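Local coordinates for protein 378aa long hypothetical citrate synthase (Sulfolobus tokodaii, PDB 1VGM) that is a mainly helical protein of the citrate synthase family, named only as hypothetical, that assembles from two subunits, at residues I292-E297 and D314-I319; E284-Y289 and V320-G325; Y108-N113 and L200-S205; A193-S198 and R356-R361. One frame throughout, in Å; residues are numbered along the deposited sequence.

Interaction 1: residues I292-E297 and D314-I319; sequences IAERIE and DFYSGI
Phe315 and Tyr316 bridge two antiparallel helices, 292-297 and 314-319, whose axes, 174° apart in direction, come within 11.1 Å at their closest, a spacing wide enough for aromatic rings to fill. Going along 314-319, Phe315 comes first. Its CG is anti to the backbone N (chi1 -169°), which carries the ring across to the other helix, where its edge meets Ala293 O (3.4 Å from CE2) and Ile296 CG2 (3.9 Å from CZ). A flat apolar ring suits this buried place, since Phe230 and Phe257 also pack against it edge-to-face. Tyr316 follows, with Phe315 CD2 over one face of its ring, 3.4 Å above the plane and displaced toward the ring's margin. Its CE2 touches Ala293 CB at 3.6 Å, while its hydroxyl reaches further and gives a very short hydrogen bond, 2.5 Å from OH to Glu297 OE1. The acceptor lies near the ring plane, but the carboxylate is turned 81° against the ring. Lys273 NZ salt-bridges Glu297 OE1 and also hydrogen-bonds Tyr316 OH, so the charge of Glu297 is probably stabilised there. One turn on, Ile319 closes the row. The small methyl of Ala293 leaves room for its branch, and Ile319 CD1 comes to 3.5 Å from Ala293 CB.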
loop_
_atom_site.group_PDB
_atom_site.type_symbol
_atom_site.label_atom_id
_atom_site.label_comp_id
_atom_site.label_asym_id
_atom_site.label_seq_id
_atom_site.Cartn_x
_atom_site.Cartn_y
_atom_site.Cartn_z
ATOM N N ILE A 292 14.501 35.324 2.120
ATOM C CA ILE A 292 15.049 34.428 3.124
ATOM C C ILE A 292 15.654 33.183 2.472
ATOM O O ILE A 292 16.811 32.856 2.714
ATOM C CB ILE A 292 13.951 34.015 4.135
ATOM C CG1 ILE A 292 13.619 35.202 5.036
ATOM C CG2 ILE A 292 14.413 32.837 4.979
ATOM C CD1 ILE A 292 12.371 34.997 5.873
ATOM N N ALA A 293 14.874 32.506 1.632
ATOM C CA ALA A 293 15.338 31.303 0.943
ATOM C C ALA A 293 16.585 31.547 0.093
ATOM O O ALA A 293 17.491 30.711 0.073
ATOM C CB ALA A 293 14.217 30.735 0.071
ATOM N N GLU A 294 16.625 32.684 -0.602
ATOM C CA GLU A 294 17.804 33.091 -1.379
ATOM C C GLU A 294 19.066 33.161 -0.535
ATOM O O GLU A 294 20.127 32.694 -0.946
ATOM C CB GLU A 294 17.602 34.476 -1.988
ATOM C CG GLU A 294 16.679 34.553 -3.174
ATOM C CD GLU A 294 16.761 35.910 -3.841
ATOM O OE1 GLU A 294 17.450 36.022 -4.872
ATOM O OE2 GLU A 294 16.146 36.867 -3.325
ATOM N N ARG A 295 18.953 33.789 0.630
ATOM C CA ARG A 295 20.118 34.001 1.473
ATOM C C ARG A 295 20.573 32.666 2.021
ATOM O O ARG A 295 21.763 32.387 2.092
ATOM C CB ARG A 295 19.787 34.951 2.632
ATOM C CG ARG A 295 20.955 35.208 3.591
ATOM C CD ARG A 295 22.172 35.770 2.853
ATOM N NE ARG A 295 23.280 36.083 3.754
ATOM C CZ ARG A 295 24.490 36.471 3.356
ATOM N NH1 ARG A 295 24.755 36.615 2.062
ATOM N NH2 ARG A 295 25.440 36.712 4.252
ATOM N N ILE A 296 19.615 31.838 2.412
ATOM C CA ILE A 296 19.940 30.517 2.932
ATOM C C ILE A 296 20.598 29.676 1.842
ATOM O O ILE A 296 21.523 28.905 2.111
ATOM C CB ILE A 296 18.673 29.785 3.438
ATOM C CG1 ILE A 296 18.088 30.520 4.651
ATOM C CG2 ILE A 296 19.019 28.341 3.788
ATOM C CD1 ILE A 296 19.048 30.628 5.821
ATOM N N GLU A 297 20.122 29.827 0.611
ATOM C CA GLU A 297 20.705 29.100 -0.509
ATOM C C GLU A 297 22.175 29.480 -0.680
ATOM O O GLU A 297 23.023 28.611 -0.863
ATOM C CB GLU A 297 19.946 29.391 -1.807
ATOM C CG GLU A 297 20.529 28.668 -3.016
ATOM C CD GLU A 297 20.054 29.244 -4.330
ATOM O OE1 GLU A 297 18.983 29.881 -4.344
ATOM O OE2 GLU A 297 20.748 29.057 -5.349
ATOM N N ASP A 314 12.948 20.241 -3.345
ATOM C CA ASP A 314 12.044 20.570 -2.243
ATOM C C ASP A 314 12.368 21.919 -1.600
ATOM O O ASP A 314 11.614 22.408 -0.760
ATOM C CB ASP A 314 12.089 19.472 -1.165
ATOM C CG ASP A 314 11.871 18.078 -1.737
ATOM O OD1 ASP A 314 10.893 17.902 -2.496
ATOM O OD2 ASP A 314 12.674 17.160 -1.430
ATOM N N PHE A 315 13.486 22.525 -1.990
ATOM C CA PHE A 315 13.924 23.773 -1.368
ATOM C C PHE A 315 13.010 24.947 -1.691
ATOM O O PHE A 315 12.729 25.762 -0.821
ATOM C CB PHE A 315 15.345 24.125 -1.799
ATOM C CG PHE A 315 15.969 25.239 -1.002
ATOM C CD1 PHE A 315 16.495 24.997 0.266
ATOM C CD2 PHE A 315 16.014 26.532 -1.511
ATOM C CE1 PHE A 315 17.087 26.026 1.004
ATOM C CE2 PHE A 315 16.602 27.568 -0.784
ATOM C CZ PHE A 315 17.128 27.317 0.482
ATOM N N TYR A 316 12.561 25.039 -2.943
ATOM C CA TYR A 316 11.772 26.187 -3.391
ATOM C C TYR A 316 10.326 25.831 -3.684
ATOM O O TYR A 316 9.528 26.716 -3.960
ATOM C CB TYR A 316 12.386 26.828 -4.648
ATOM C CG TYR A 316 13.523 27.781 -4.357
ATOM C CD1 TYR A 316 14.830 27.467 -4.723
ATOM C CD2 TYR A 316 13.299 28.988 -3.692
ATOM C CE1 TYR A 316 15.888 28.323 -4.434
ATOM C CE2 TYR A 316 14.358 29.855 -3.393
ATOM C CZ TYR A 316 15.648 29.513 -3.767
ATOM O OH TYR A 316 16.701 30.344 -3.455
ATOM N N SER A 317 9.984 24.545 -3.633
ATOM C CA SER A 317 8.672 24.108 -4.114
ATOM C C SER A 317 7.562 24.654 -3.217
ATOM O O SER A 317 6.522 25.119 -3.698
ATOM C CB SER A 317 8.600 22.573 -4.169
ATOM O OG SER A 317 8.859 21.985 -2.903
ATOM N N GLY A 318 7.796 24.607 -1.910
ATOM C CA GLY A 318 6.786 25.040 -0.962
ATOM C C GLY A 318 6.471 26.522 -1.039
ATOM O O GLY A 318 5.335 26.920 -0.806
ATOM N N ILE A 319 7.470 27.342 -1.358
ATOM C CA ILE A 319 7.247 28.766 -1.563
ATOM C C ILE A 319 6.333 28.966 -2.775
ATOM O O ILE A 319 5.491 29.863 -2.783
ATOM C CB ILE A 319 8.587 29.519 -1.799
ATOM C CG1 ILE A 319 9.416 29.544 -0.508
ATOM C CG2 ILE A 319 8.317 30.945 -2.270
ATOM C CD1 ILE A 319 10.803 30.152 -0.681
#

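Interaction 2: residues E284-Y289 and V320-G325; sequences ENVKKY and VFYALG
Tyr289 and Tyr322 form a T-shaped (edge-to-face) pair between helix 284-304, at its first turns, and the C-terminal end of helix 314-323. Tyr289 presents its edge and Tyr322 its face: the ring planes stand at 85° and the centroids are 5.4 Å apart. The Tyr289 edge atoms CD1 and CE1 do the touching, CE1 lying 3.8 Å from Tyr322 CZ. In Tyr322 CG is anti to the backbone N (chi1 175°), and this swings the ring off its own helix toward Tyr289 and Asn285. Phe227 packs against both tyrosines, so the pair belongs to a larger aromatic cluster. Tyrosine suits a site between interior and surface, for the ring can be packed while the hydroxyl reaches the exposed Asn285.

Asn285 crosses the end of Tyr322 at a slant: its CB comes to 3.4 Å from Tyr322 OH, with the amide tilted 48° to the ring. On the inner side Val286 takes over. Its CG2 branch meets Tyr322 CD2 as well as the methyl of Ala323, and Phe279 of helix 267-280 touches both Val286 and Ala323. A small residue at Ala323 lets the backbones come close, the CA atoms of Val286 and Ala323 being 6.0 Å apart. Just beyond, the helix ends in a Schellman motif at Gly325. Its positive phi is easy for a residue without a side chain, and Gly325 N bonds back to Tyr322 O at 2.8 Å.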
loop_
_atom_site.group_PDB
_atom_site.type_symbol
_atom_site.label_atom_id
_atom_site.label_comp_id
_atom_site.label_asym_id
_atom_site.label_seq_id
_atom_site.Cartn_x
_atom_site.Cartn_y
_atom_site.Cartn_z
ATOM N N GLU A 284 4.181 40.490 -1.538
ATOM C CA GLU A 284 5.144 40.834 -0.497
ATOM C C GLU A 284 5.389 39.689 0.482
ATOM O O GLU A 284 6.512 39.488 0.937
ATOM C CB GLU A 284 4.675 42.071 0.271
ATOM C CG GLU A 284 4.698 43.355 -0.546
ATOM C CD GLU A 284 6.102 43.782 -0.933
ATOM O OE1 GLU A 284 6.690 43.159 -1.844
ATOM O OE2 GLU A 284 6.621 44.743 -0.325
ATOM N N ASN A 285 4.344 38.938 0.809
ATOM C CA ASN A 285 4.513 37.765 1.655
ATOM C C ASN A 285 5.384 36.700 0.992
ATOM O O ASN A 285 6.218 36.085 1.647
ATOM C CB ASN A 285 3.155 37.163 2.016
ATOM C CG ASN A 285 2.409 37.982 3.055
ATOM O OD1 ASN A 285 2.984 38.861 3.701
ATOM N ND2 ASN A 285 1.125 37.694 3.224
ATOM N N VAL A 286 5.193 36.475 -0.303
ATOM C CA VAL A 286 6.042 35.525 -1.012
ATOM C C VAL A 286 7.482 36.037 -1.058
ATOM O O VAL A 286 8.431 35.279 -0.849
ATOM C CB VAL A 286 5.550 35.286 -2.454
ATOM C CG1 VAL A 286 6.502 34.338 -3.169
ATOM C CG2 VAL A 286 4.134 34.698 -2.437
ATOM N N LYS A 287 7.632 37.330 -1.331
ATOM C CA LYS A 287 8.944 37.944 -1.453
ATOM C C LYS A 287 9.716 37.790 -0.146
ATOM O O LYS A 287 10.920 37.526 -0.151
ATOM C CB LYS A 287 8.793 39.426 -1.805
ATOM C CG LYS A 287 10.110 40.158 -2.031
ATOM C CD LYS A 287 9.867 41.522 -2.661
ATOM C CE LYS A 287 11.128 42.367 -2.694
ATOM N NZ LYS A 287 11.537 42.768 -1.318
ATOM N N LYS A 288 9.012 37.947 0.968
ATOM C CA LYS A 288 9.613 37.762 2.280
ATOM C C LYS A 288 10.313 36.411 2.337
ATOM O O LYS A 288 11.485 36.330 2.691
ATOM C CB LYS A 288 8.544 37.841 3.377
ATOM C CG LYS A 288 9.096 37.701 4.794
ATOM C CD LYS A 288 8.106 38.208 5.849
ATOM C CE LYS A 288 7.077 37.150 6.244
ATOM N NZ LYS A 288 7.687 36.035 7.030
ATOM N N TYR A 289 9.595 35.350 1.986
ATOM C CA TYR A 289 10.140 34.016 2.144
ATOM C C TYR A 289 11.152 33.712 1.052
ATOM O O TYR A 289 12.163 33.048 1.295
ATOM C CB TYR A 289 9.015 32.980 2.143
ATOM C CG TYR A 289 8.193 33.035 3.406
ATOM C CD1 TYR A 289 6.804 33.160 3.353
ATOM C CD2 TYR A 289 8.810 33.007 4.661
ATOM C CE1 TYR A 289 6.054 33.260 4.511
ATOM C CE2 TYR A 289 8.069 33.108 5.826
ATOM C CZ TYR A 289 6.691 33.236 5.746
ATOM O OH TYR A 289 5.953 33.354 6.901
ATOM N N VAL A 320 6.491 28.125 -3.793
ATOM C CA VAL A 320 5.566 28.133 -4.925
ATOM C C VAL A 320 4.145 27.751 -4.507
ATOM O O VAL A 320 3.191 28.450 -4.840
ATOM C CB VAL A 320 6.024 27.164 -6.040
ATOM C CG1 VAL A 320 4.999 27.163 -7.177
ATOM C CG2 VAL A 320 7.403 27.574 -6.562
ATOM N N PHE A 321 4.012 26.644 -3.776
ATOM C CA PHE A 321 2.706 26.181 -3.299
ATOM C C PHE A 321 2.068 27.210 -2.373
ATOM O O PHE A 321 0.860 27.441 -2.426
ATOM C CB PHE A 321 2.842 24.855 -2.539
ATOM C CG PHE A 321 3.398 23.722 -3.359
ATOM C CD1 PHE A 321 4.006 22.630 -2.738
ATOM C CD2 PHE A 321 3.315 23.737 -4.745
ATOM C CE1 PHE A 321 4.519 21.569 -3.490
ATOM C CE2 PHE A 321 3.825 22.682 -5.502
ATOM C CZ PHE A 321 4.429 21.599 -4.876
ATOM N N TYR A 322 2.887 27.816 -1.519
ATOM C CA TYR A 322 2.460 28.940 -0.683
ATOM C C TYR A 322 1.929 30.096 -1.530
ATOM O O TYR A 322 0.860 30.631 -1.247
ATOM C CB TYR A 322 3.636 29.425 0.171
ATOM C CG TYR A 322 3.343 30.655 0.995
ATOM C CD1 TYR A 322 2.603 30.571 2.175
ATOM C CD2 TYR A 322 3.810 31.905 0.597
ATOM C CE1 TYR A 322 2.333 31.707 2.939
ATOM C CE2 TYR A 322 3.548 33.041 1.349
ATOM C CZ TYR A 322 2.811 32.937 2.515
ATOM O OH TYR A 322 2.563 34.071 3.251
ATOM N N ALA A 323 2.678 30.481 -2.564
ATOM C CA ALA A 323 2.281 31.588 -3.439
ATOM C C ALA A 323 0.961 31.280 -4.130
ATOM O O ALA A 323 0.153 32.180 -4.394
ATOM C CB ALA A 323 3.368 31.847 -4.491
ATOM N N LEU A 324 0.752 30.001 -4.425
ATOM C CA LEU A 324 -0.493 29.535 -5.021
ATOM C C LEU A 324 -1.658 29.506 -4.037
ATOM O O LEU A 324 -2.783 29.211 -4.425
ATOM C CB LEU A 324 -0.290 28.140 -5.600
ATOM C CG LEU A 324 0.485 28.120 -6.908
ATOM C CD1 LEU A 324 0.938 26.709 -7.224
ATOM C CD2 LEU A 324 -0.398 28.679 -8.006
ATOM N N GLY A 325 -1.383 29.799 -2.767
ATOM C CA GLY A 325 -2.448 29.908 -1.780
ATOM C C GLY A 325 -2.577 28.701 -0.865
ATOM O O GLY A 325 -3.407 28.696 0.044
#

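Interaction 3: residues Y108-N113 and L200-S205; sequences YDPKWN and LSDMYS
Pro110 and Asp202 mark the closest backbone approach, with CA atoms 5.8 Å apart, where the loop after helix 93-108 runs roughly against 200-205 (144° between their directions). Segment 108-113 is a loop, while 200-205 is a short turn running into the first turn of helix 203-214: Asp109 leaves its helix with positive phi, Leu200 ends the preceding helix in a Schellman motif, and Asp202 is the N-cap of helix 203-214, its OD2 accepting from Ser205 N.

Trp112 makes the largest contact. Its NE1 donates to Ser201 O (3.0 Å, 156°); the oxygen lies in the indole plane, although the N-H meets it from well above the carbonyl plane. Leu200 CD2 covers one face of the indole. The bent chain of Met203 packs CE at 3.5 Å on Trp112 CZ3, and SD lies obliquely 5.2 Å from the centroid of the six-membered ring, a Met-aromatic contact. A water joins Pro110 O (2.8 Å) to Met203 N (3.0 Å), satisfying an amide in the first turn. The stiff ring of Pro110 sets its CD at the edge of Tyr204, 3.6 Å from CD1. Beside it the Tyr108 and Tyr204 rings are only roughly parallel (29°) and so far displaced that they scarcely overlap.

Asp109 OD1 and Asp202 OD1 come within 4.0 Å of each other, yet Lys215 of the second subunit forms salt bridges with both. That shared cation probably offsets the repulsion of the two carboxylates and ties this junction to the dimer interface.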
loop_
_atom_site.group_PDB
_atom_site.type_symbol
_atom_site.label_atom_id
_atom_site.label_comp_id
_atom_site.label_asym_id
_atom_site.label_seq_id
_atom_site.Cartn_x
_atom_site.Cartn_y
_atom_site.Cartn_z
ATOM N N TYR A 108 -15.240 1.460 -8.174
ATOM C CA TYR A 108 -14.885 1.237 -9.580
ATOM C C TYR A 108 -14.264 -0.137 -9.833
ATOM O O TYR A 108 -14.579 -0.797 -10.823
ATOM C CB TYR A 108 -13.924 2.324 -10.066
ATOM C CG TYR A 108 -14.504 3.726 -10.056
ATOM C CD1 TYR A 108 -13.805 4.786 -9.478
ATOM C CD2 TYR A 108 -15.737 3.995 -10.645
ATOM C CE1 TYR A 108 -14.317 6.078 -9.493
ATOM C CE2 TYR A 108 -16.258 5.287 -10.663
ATOM C CZ TYR A 108 -15.541 6.321 -10.088
ATOM O OH TYR A 108 -16.038 7.604 -10.126
ATOM N N ASP A 109 -13.378 -0.567 -8.941
ATOM C CA ASP A 109 -12.700 -1.852 -9.093
ATOM C C ASP A 109 -12.354 -2.176 -10.554
ATOM O O ASP A 109 -12.788 -3.194 -11.109
ATOM C CB ASP A 109 -13.567 -2.965 -8.506
ATOM C CG ASP A 109 -12.769 -4.205 -8.177
ATOM O OD1 ASP A 109 -11.534 -4.162 -8.320
ATOM O OD2 ASP A 109 -13.373 -5.220 -7.780
ATOM N N PRO A 110 -11.548 -1.319 -11.192
ATOM C CA PRO A 110 -11.247 -1.528 -12.614
ATOM C C PRO A 110 -10.388 -2.764 -12.867
ATOM O O PRO A 110 -9.473 -3.065 -12.099
ATOM C CB PRO A 110 -10.530 -0.246 -13.014
ATOM C CG PRO A 110 -9.815 0.165 -11.754
ATOM C CD PRO A 110 -10.766 -0.208 -10.623
ATOM N N LYS A 111 -10.690 -3.469 -13.953
ATOM C CA LYS A 111 -9.843 -4.554 -14.430
ATOM C C LYS A 111 -8.674 -4.002 -15.231
ATOM O O LYS A 111 -8.811 -2.995 -15.932
ATOM C CB LYS A 111 -10.647 -5.505 -15.317
ATOM C CG LYS A 111 -11.712 -6.303 -14.586
ATOM C CD LYS A 111 -12.442 -7.210 -15.567
ATOM C CE LYS A 111 -13.694 -7.821 -14.962
ATOM N NZ LYS A 111 -14.362 -8.711 -15.954
ATOM N N TRP A 112 -7.531 -4.669 -15.136
ATOM C CA TRP A 112 -6.433 -4.407 -16.054
ATOM C C TRP A 112 -6.769 -4.897 -17.462
ATOM O O TRP A 112 -7.287 -6.003 -17.648
ATOM C CB TRP A 112 -5.160 -5.096 -15.568
ATOM C CG TRP A 112 -4.588 -4.510 -14.302
ATOM C CD1 TRP A 112 -4.864 -4.894 -13.022
ATOM C CD2 TRP A 112 -3.606 -3.466 -14.210
ATOM N NE1 TRP A 112 -4.107 -4.156 -12.132
ATOM C CE2 TRP A 112 -3.326 -3.275 -12.837
ATOM C CE3 TRP A 112 -2.914 -2.695 -15.157
ATOM C CZ2 TRP A 112 -2.376 -2.346 -12.387
ATOM C CZ3 TRP A 112 -1.970 -1.767 -14.707
ATOM C CH2 TRP A 112 -1.710 -1.605 -13.334
ATOM N N ASN A 113 -6.455 -4.070 -18.453
ATOM C CA ASN A 113 -6.808 -4.350 -19.844
ATOM C C ASN A 113 -5.977 -3.413 -20.709
ATOM O O ASN A 113 -6.119 -2.195 -20.625
ATOM C CB ASN A 113 -8.301 -4.076 -20.071
ATOM C CG ASN A 113 -8.751 -4.435 -21.466
ATOM O OD1 ASN A 113 -8.069 -4.132 -22.449
ATOM N ND2 ASN A 113 -9.908 -5.082 -21.569
ATOM N N LEU A 200 -1.497 -7.831 -9.507
ATOM C CA LEU A 200 -2.592 -7.352 -10.338
ATOM C C LEU A 200 -3.726 -6.732 -9.533
ATOM O O LEU A 200 -4.884 -6.757 -9.959
ATOM C CB LEU A 200 -3.135 -8.490 -11.214
ATOM C CG LEU A 200 -2.175 -8.999 -12.290
ATOM C CD1 LEU A 200 -2.869 -10.050 -13.147
ATOM C CD2 LEU A 200 -1.707 -7.835 -13.152
ATOM N N SER A 201 -3.394 -6.168 -8.376
ATOM C CA SER A 201 -4.353 -5.362 -7.626
ATOM C C SER A 201 -4.796 -4.169 -8.464
ATOM O O SER A 201 -4.008 -3.618 -9.213
ATOM C CB SER A 201 -3.728 -4.853 -6.323
ATOM O OG SER A 201 -4.649 -4.041 -5.612
ATOM N N ASP A 202 -6.055 -3.769 -8.333
ATOM C CA ASP A 202 -6.633 -2.792 -9.252
ATOM C C ASP A 202 -5.854 -1.482 -9.168
ATOM O O ASP A 202 -5.205 -1.201 -8.156
ATOM C CB ASP A 202 -8.108 -2.549 -8.911
ATOM C CG ASP A 202 -8.290 -1.752 -7.630
ATOM O OD1 ASP A 202 -8.385 -2.365 -6.538
ATOM O OD2 ASP A 202 -8.342 -0.508 -7.721
ATOM N N MET A 203 -5.912 -0.687 -10.232
ATOM C CA MET A 203 -5.049 0.484 -10.353
ATOM C C MET A 203 -5.219 1.436 -9.156
ATOM O O MET A 203 -4.243 2.007 -8.652
ATOM C CB MET A 203 -5.355 1.223 -11.665
ATOM C CG MET A 203 -4.123 1.541 -12.492
ATOM S SD MET A 203 -4.424 2.389 -14.060
ATOM C CE MET A 203 -4.016 1.080 -15.222
ATOM N N TYR A 204 -6.457 1.606 -8.699
ATOM C CA TYR A 204 -6.724 2.526 -7.596
ATOM C C TYR A 204 -6.065 2.052 -6.303
ATOM O O TYR A 204 -5.522 2.853 -5.547
ATOM C CB TYR A 204 -8.230 2.673 -7.371
ATOM C CG TYR A 204 -8.911 3.552 -8.386
ATOM C CD1 TYR A 204 -9.669 2.996 -9.413
ATOM C CD2 TYR A 204 -8.799 4.941 -8.321
ATOM C CE1 TYR A 204 -10.302 3.801 -10.357
ATOM C CE2 TYR A 204 -9.429 5.757 -9.263
ATOM C CZ TYR A 204 -10.178 5.179 -10.275
ATOM O OH TYR A 204 -10.802 5.977 -11.203
ATOM N N SER A 205 -6.122 0.749 -6.052
ATOM C CA SER A 205 -5.458 0.178 -4.888
ATOM C C SER A 205 -3.929 0.228 -5.008
ATOM O O SER A 205 -3.235 0.270 -3.998
ATOM C CB SER A 205 -5.918 -1.267 -4.680
ATOM O OG SER A 205 -7.321 -1.327 -4.471
HETATM O O HOH W 1 -6.862 -2.174 -12.646
#

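Interaction 4: residues A193-S198 and R356-R361; sequences ALVASS and RLIRPR
Ser198 OG is gripped from two sides of the contact: it accepts from Ile358 N (3.1 Å, 152°) and gives its own proton to Val195 O (2.8 Å). Serine suits the place because one small hydroxyl can both serve a carbonyl of the last helical turn and receive an amide of the extended segment 356-361, so that these buried polar groups are satisfied together. Ser197 makes the same kind of donation one residue earlier. Its OG donates to Leu194 O at 2.8 Å, and Ser198 N comes to the same oxygen from the same face of its plane.

The backbone of Ser198 takes part too. Its carbonyl O receives a CA-H...O contact from Leu357 CA at 3.5 Å, and a hydrogen bond from His355 besides. Leu357 CD1 curls back beside that oxygen. Ile358 faces the helix end: CG1, anti to its own carbonyl carbon (chi1 -67°), lies 3.6 Å from Ser198 CB, and CD1 reaches on to Val195 CA at 4.0 Å. A beta-branched residue suits this position, itself buried in an extended stretch of backbone.

Tyr350 of helix 331-353 packs on Leu194, Ser197 and Ile358 and bonds to Arg356 O, while helix 203-214 backs Ala193 and Ala196. Beyond the contact, Arg359 salt-bridges Glu185 of the second subunit, and Arg361 pairs in parallel with a strand of that subunit, carrying the sheet across the interface.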
loop_
_atom_site.group_PDB
_atom_site.type_symbol
_atom_site.label_atom_id
_atom_site.label_comp_id
_atom_site.label_asym_id
_atom_site.label_seq_id
_atom_site.Cartn_x
_atom_site.Cartn_y
_atom_site.Cartn_z
ATOM N N ALA A 193 3.501 0.796 -4.951
ATOM C CA ALA A 193 2.553 0.645 -6.060
ATOM C C ALA A 193 2.943 -0.523 -6.973
ATOM O O ALA A 193 2.099 -1.304 -7.407
ATOM C CB ALA A 193 2.480 1.936 -6.871
ATOM N N LEU A 194 4.228 -0.633 -7.274
ATOM C CA LEU A 194 4.707 -1.744 -8.078
ATOM C C LEU A 194 4.412 -3.079 -7.397
ATOM O O LEU A 194 3.969 -4.037 -8.042
ATOM C CB LEU A 194 6.206 -1.601 -8.327
ATOM C CG LEU A 194 6.540 -0.493 -9.324
ATOM C CD1 LEU A 194 8.041 -0.190 -9.297
ATOM C CD2 LEU A 194 6.078 -0.913 -10.709
ATOM N N VAL A 195 4.654 -3.139 -6.091
ATOM C CA VAL A 195 4.431 -4.369 -5.354
ATOM C C VAL A 195 2.963 -4.789 -5.441
ATOM O O VAL A 195 2.660 -5.967 -5.615
ATOM C CB VAL A 195 4.842 -4.215 -3.871
ATOM C CG1 VAL A 195 4.388 -5.431 -3.069
ATOM C CG2 VAL A 195 6.348 -4.052 -3.767
ATOM N N ALA A 196 2.053 -3.824 -5.331
ATOM C CA ALA A 196 0.625 -4.106 -5.494
ATOM C C ALA A 196 0.277 -4.487 -6.935
ATOM O O ALA A 196 -0.547 -5.370 -7.170
ATOM C CB ALA A 196 -0.200 -2.896 -5.062
ATOM N N SER A 197 0.888 -3.817 -7.908
ATOM C CA SER A 197 0.553 -4.106 -9.299
ATOM C C SER A 197 1.035 -5.511 -9.651
ATOM O O SER A 197 0.463 -6.174 -10.515
ATOM C CB SER A 197 1.198 -3.092 -10.243
ATOM O OG SER A 197 2.581 -3.352 -10.384
ATOM N N SER A 198 2.076 -5.962 -8.963
ATOM C CA SER A 198 2.624 -7.297 -9.184
ATOM C C SER A 198 1.630 -8.415 -8.874
ATOM O O SER A 198 1.753 -9.514 -9.415
ATOM C CB SER A 198 3.880 -7.499 -8.336
ATOM O OG SER A 198 3.565 -8.150 -7.119
ATOM N N ARG A 356 5.792 -9.786 -13.081
ATOM C CA ARG A 356 6.211 -10.938 -12.303
ATOM C C ARG A 356 5.707 -10.669 -10.890
ATOM O O ARG A 356 5.947 -9.588 -10.346
ATOM C CB ARG A 356 7.742 -11.038 -12.313
ATOM C CG ARG A 356 8.321 -12.238 -11.577
ATOM C CD ARG A 356 8.029 -13.541 -12.306
ATOM N NE ARG A 356 8.100 -13.392 -13.758
ATOM C CZ ARG A 356 7.263 -13.982 -14.611
ATOM N NH1 ARG A 356 6.330 -14.816 -14.165
ATOM N NH2 ARG A 356 7.352 -13.737 -15.913
ATOM N N LEU A 357 4.994 -11.634 -10.311
ATOM C CA LEU A 357 4.562 -11.529 -8.919
ATOM C C LEU A 357 5.781 -11.292 -8.035
ATOM O O LEU A 357 6.818 -11.919 -8.223
ATOM C CB LEU A 357 3.849 -12.811 -8.474
ATOM C CG LEU A 357 3.434 -12.830 -6.999
ATOM C CD1 LEU A 357 2.261 -11.879 -6.789
ATOM C CD2 LEU A 357 3.066 -14.249 -6.577
ATOM N N ILE A 358 5.663 -10.385 -7.078
ATOM C CA ILE A 358 6.792 -10.088 -6.210
ATOM C C ILE A 358 6.711 -10.849 -4.884
ATOM O O ILE A 358 5.677 -10.846 -4.213
ATOM C CB ILE A 358 6.896 -8.572 -5.956
ATOM C CG1 ILE A 358 7.270 -7.872 -7.271
ATOM C CG2 ILE A 358 7.950 -8.278 -4.876
ATOM C CD1 ILE A 358 7.344 -6.355 -7.186
ATOM N N ARG A 359 7.808 -11.519 -4.537
ATOM C CA ARG A 359 7.913 -12.274 -3.286
ATOM C C ARG A 359 9.378 -12.391 -2.886
ATOM O O ARG A 359 10.058 -13.345 -3.266
ATOM C CB ARG A 359 7.325 -13.682 -3.455
ATOM C CG ARG A 359 7.240 -14.493 -2.168
ATOM C CD ARG A 359 6.950 -15.967 -2.440
ATOM N NE ARG A 359 5.624 -16.161 -3.032
ATOM C CZ ARG A 359 4.498 -16.291 -2.335
ATOM N NH1 ARG A 359 4.537 -16.531 -1.029
ATOM N NH2 ARG A 359 3.326 -16.166 -2.946
ATOM N N PRO A 360 9.888 -11.416 -2.120
ATOM C CA PRO A 360 11.275 -11.482 -1.649
ATOM C C PRO A 360 11.436 -12.543 -0.564
ATOM O O PRO A 360 10.537 -13.352 -0.340
ATOM C CB PRO A 360 11.534 -10.072 -1.125
ATOM C CG PRO A 360 10.185 -9.633 -0.655
ATOM C CD PRO A 360 9.236 -10.166 -1.696
ATOM N N ARG A 361 12.580 -12.534 0.108
ATOM C CA ARG A 361 12.875 -13.543 1.122
ATOM C C ARG A 361 13.244 -12.887 2.448
ATOM O O ARG A 361 13.713 -11.749 2.478
ATOM C CB ARG A 361 14.018 -14.448 0.645
ATOM C CG ARG A 361 13.559 -15.770 0.023
ATOM C CD ARG A 361 13.192 -16.807 1.097
ATOM N NE ARG A 361 12.717 -18.078 0.537
ATOM C CZ ARG A 361 12.221 -19.084 1.260
ATOM N NH1 ARG A 361 12.093 -18.965 2.576
ATOM N NH2 ARG A 361 11.853 -20.214 0.670
#

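Overall arrangement
The four contacts form two pairs on opposite sides of the chain's centre. Interactions 1 and 2, with centres 11 Å apart, lie along the same two helices, 284-304 and 314-323, and touch through Ile319 against Tyr289 and Val286; no other subunit reaches them. Interactions 3 and 4, centres 15 Å apart, meet where helix 188-197 passes into helix 203-214, Ser201 N probably bonding to Ala196 O, and both touch the second subunit. The pairs are 37 to 41 Å apart between centres. Along the chain, interaction 3 closes before 1 and 2 open, whereas 4 spans both in sequence and its segments alternate with those of 3, so the chain returns to the side that faces the second subunit.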